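Local coordinates for lipoprotein (Actinomyces odontolyticus, PDB 3UP9) that probably binds L-methionine as a membrane-attached, periplasmic-binding-protein-like lipoprotein of the NlpA family, at residues A[7-12]-A[213-218]. Numbering follows the deposited sequence.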
ATOM      1  N   VAL A   7      13.018 -14.503  20.572  1.00 48.42           N
ATOM      2  CA  VAL A   7      11.640 -13.970  20.670  1.00 44.21           C
ATOM      3  C   VAL A   7      10.892 -14.216  19.334  1.00 44.16           C
ATOM      4  O   VAL A   7      11.436 -13.986  18.256  1.00 43.92           O
ATOM      5  CB  VAL A   7      11.615 -12.444  21.036  1.00 43.01           C
ATOM      6  CG1 VAL A   7      10.195 -11.825  20.892  1.00 37.76           C
ATOM      7  CG2 VAL A   7      12.166 -12.241  22.443  1.00 41.19           C
ATOM      8  N   THR A   8       9.636 -14.666  19.400  1.00 43.99           N
ATOM      9  CA  THR A   8       8.874 -14.912  18.193  1.00 43.72           C
ATOM     10  C   THR A   8       7.976 -13.763  17.996  1.00 42.33           C
ATOM     11  O   THR A   8       7.376 -13.333  18.969  1.00 49.51           O
ATOM     12  CB  THR A   8       8.011 -16.174  18.288  1.00 43.59           C
ATOM     13  OG1 THR A   8       8.866 -17.294  18.169  1.00 44.21           O
ATOM     14  CG2 THR A   8       7.014 -16.225  17.159  1.00 42.42           C
ATOM     15  N   LEU A   9       7.832 -13.301  16.749  1.00 40.34           N
ATOM     16  CA  LEU A   9       7.005 -12.132  16.440  1.00 40.26           C
ATOM     17  C   LEU A   9       5.914 -12.460  15.437  1.00 39.70           C
ATOM     18  O   LEU A   9       6.235 -12.836  14.342  1.00 39.87           O
ATOM     19  CB  LEU A   9       7.844 -11.020  15.824  1.00 39.24           C
ATOM     20  CG  LEU A   9       8.848 -10.222  16.605  1.00 40.45           C
ATOM     21  CD1 LEU A   9       9.523  -9.238  15.645  1.00 39.81           C
ATOM     22  CD2 LEU A   9       8.149  -9.443  17.688  1.00 40.21           C
ATOM     23  N   THR A  10       4.634 -12.278  15.790  1.00 40.42           N
ATOM     24  CA  THR A  10       3.553 -12.457  14.832  0.50 40.30           C
ATOM     25  C   THR A  10       3.407 -11.114  14.058  1.00 39.87           C
ATOM     26  O   THR A  10       3.138 -10.041  14.650  1.00 40.14           O
ATOM     27  CB  THR A  10       2.249 -13.007  15.533  0.50 41.74           C
ATOM     28  OG1 THR A  10       2.587 -14.102  16.403  0.50 41.53           O
ATOM     29  CG2 THR A  10       1.225 -13.523  14.516  0.50 40.81           C
ATOM     30  N   VAL A  11       3.660 -11.153  12.745  1.00 37.13           N
ATOM     31  CA  VAL A  11       3.596  -9.984  11.922  1.00 36.67           C
ATOM     32  C   VAL A  11       2.587 -10.199  10.786  1.00 38.50           C
ATOM     33  O   VAL A  11       2.724 -11.162  10.009  1.00 36.93           O
ATOM     34  CB  VAL A  11       4.959  -9.645  11.271  1.00 39.10           C
ATOM     35  CG1 VAL A  11       4.852  -8.303  10.572  1.00 37.64           C
ATOM     36  CG2 VAL A  11       6.085  -9.627  12.294  1.00 36.14           C
ATOM     37  N   GLY A  12       1.589  -9.295  10.698  1.00 37.70           N
ATOM     38  CA  GLY A  12       0.606  -9.295   9.640  1.00 34.21           C
ATOM     39  C   GLY A  12       1.047  -8.500   8.425  1.00 34.10           C
ATOM     40  O   GLY A  12       1.645  -7.452   8.556  1.00 35.42           O
ATOM     41  N   VAL A 213       9.531  -4.883  22.337  1.00 52.62           N
ATOM     42  CA  VAL A 213      10.162  -3.801  21.564  1.00 51.16           C
ATOM     43  C   VAL A 213      11.623  -4.078  21.217  1.00 49.33           C
ATOM     44  O   VAL A 213      12.080  -3.578  20.201  1.00 51.41           O
ATOM     45  CB  VAL A 213      10.086  -2.360  22.226  1.00 51.86           C
ATOM     46  CG1 VAL A 213       8.775  -1.657  21.894  1.00 48.77           C
ATOM     47  CG2 VAL A 213      10.366  -2.433  23.711  1.00 50.29           C
ATOM     48  N   ASP A 214      12.363  -4.826  22.025  1.00 49.53           N
ATOM     49  CA  ASP A 214      13.696  -5.251  21.580  1.00 51.82           C
ATOM     50  C   ASP A 214      13.657  -6.050  20.306  1.00 48.38           C
ATOM     51  O   ASP A 214      14.416  -5.752  19.383  1.00 51.23           O
ATOM     52  CB  ASP A 214      14.419  -6.066  22.617  1.00 56.44           C
ATOM     53  CG  ASP A 214      14.837  -5.249  23.797  1.00 61.76           C
ATOM     54  OD1 ASP A 214      14.607  -4.033  23.804  1.00 64.20           O
ATOM     55  OD2 ASP A 214      15.394  -5.833  24.744  1.00 71.36           O
ATOM     56  N   ALA A 215      12.777  -7.051  20.259  1.00 45.63           N
ATOM     57  CA  ALA A 215      12.628  -7.914  19.087  1.00 45.15           C
ATOM     58  C   ALA A 215      12.166  -7.113  17.829  1.00 43.76           C
ATOM     59  O   ALA A 215      12.717  -7.284  16.729  1.00 44.20           O
ATOM     60  CB  ALA A 215      11.683  -9.093  19.412  1.00 43.75           C
ATOM     61  N   ILE A 216      11.166  -6.240  17.995  1.00 42.24           N
ATOM     62  CA  ILE A 216      10.618  -5.392  16.884  1.00 40.91           C
ATOM     63  C   ILE A 216      11.686  -4.430  16.324  1.00 40.16           C
ATOM     64  O   ILE A 216      11.777  -4.244  15.142  1.00 38.27           O
ATOM     65  CB  ILE A 216       9.377  -4.613  17.360  1.00 39.88           C
ATOM     66  CG1 ILE A 216       8.202  -5.567  17.541  1.00 39.79           C
ATOM     67  CG2 ILE A 216       9.007  -3.545  16.387  1.00 40.70           C
ATOM     68  CD1 ILE A 216       7.202  -5.152  18.584  1.00 38.24           C
ATOM     69  N   ALA A 217      12.515  -3.853  17.190  1.00 41.50           N
ATOM     70  CA  ALA A 217      13.667  -3.009  16.747  1.00 42.79           C
ATOM     71  C   ALA A 217      14.667  -3.849  15.942  1.00 42.92           C
ATOM     72  O   ALA A 217      15.277  -3.333  15.002  1.00 40.43           O
ATOM     73  CB  ALA A 217      14.360  -2.319  17.918  1.00 39.40           C
ATOM     74  N   LYS A 218      14.821  -5.141  16.267  1.00 44.04           N
ATOM     75  CA  LYS A 218      15.662  -6.019  15.406  1.00 45.92           C
ATOM     76  C   LYS A 218      15.040  -6.231  13.989  1.00 43.14           C
ATOM     77  O   LYS A 218      15.740  -6.104  13.010  1.00 42.13           O
ATOM     78  CB  LYS A 218      16.037  -7.347  16.095  1.00 49.85           C
ATOM     79  CG  LYS A 218      17.064  -7.221  17.237  1.00 54.03           C
ATOM     80  CD  LYS A 218      17.165  -8.488  18.119  1.00 55.48           C
ATOM     81  CE  LYS A 218      18.192  -8.299  19.232  1.00 59.14           C
ATOM     82  NZ  LYS A 218      18.825  -9.571  19.675  1.00 61.41           N
TER
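Val7 and Leu9 of strand 7-12 close on the methyl of Ala215, joining the mixed sheet of one lobe of this periplasmic-binding-protein fold to helix 213-223 packed against it. The two segments run at 71° to each other, their axes 8.8 Å apart at closest approach, and the approach is tightest at the start of the strand, where the alpha carbons Val7 CA and Ala215 CA are 6.3 Å apart. The side-chain contacts between the two segments are apolar, over a modest 164 Å² of buried surface.

Ala215 CB serves both strand residues. From Val7 it is met by one branch of the fork: CG1 stands anti to the backbone N (chi1 170°), which brings it to the methyl, while CG2 lies farther off. Leu9 contributes both ends of its isopropyl group, split between backbone and side chains of the helix. Its CD1 turns to the main chain, 3.9 Å from Ala215 O, a van der Waals contact with a carbonyl oxygen. CD2 instead touches two side chains, which lie in directions about a right angle apart: 3.9 Å to Ala215 CB and 3.9 Å to Ile216 CG1; the Leu9 and Ile216 side chains meet at a slant.

Beyond the pair, Leu219 on the next turn of the helix also touches Leu9, and Ile216 reaches Leu204 and Trp206 of strand 201-207, so this helix face rests on more than one strand of the sheet. At the polar margin, Lys212 NZ hydrogen-bonds to Thr8 O, adding a polar link just before the helix. The shortest approach of the whole contact remains Val7 CG1 to Ala215 CB, 3.4 Å between methyl carbons.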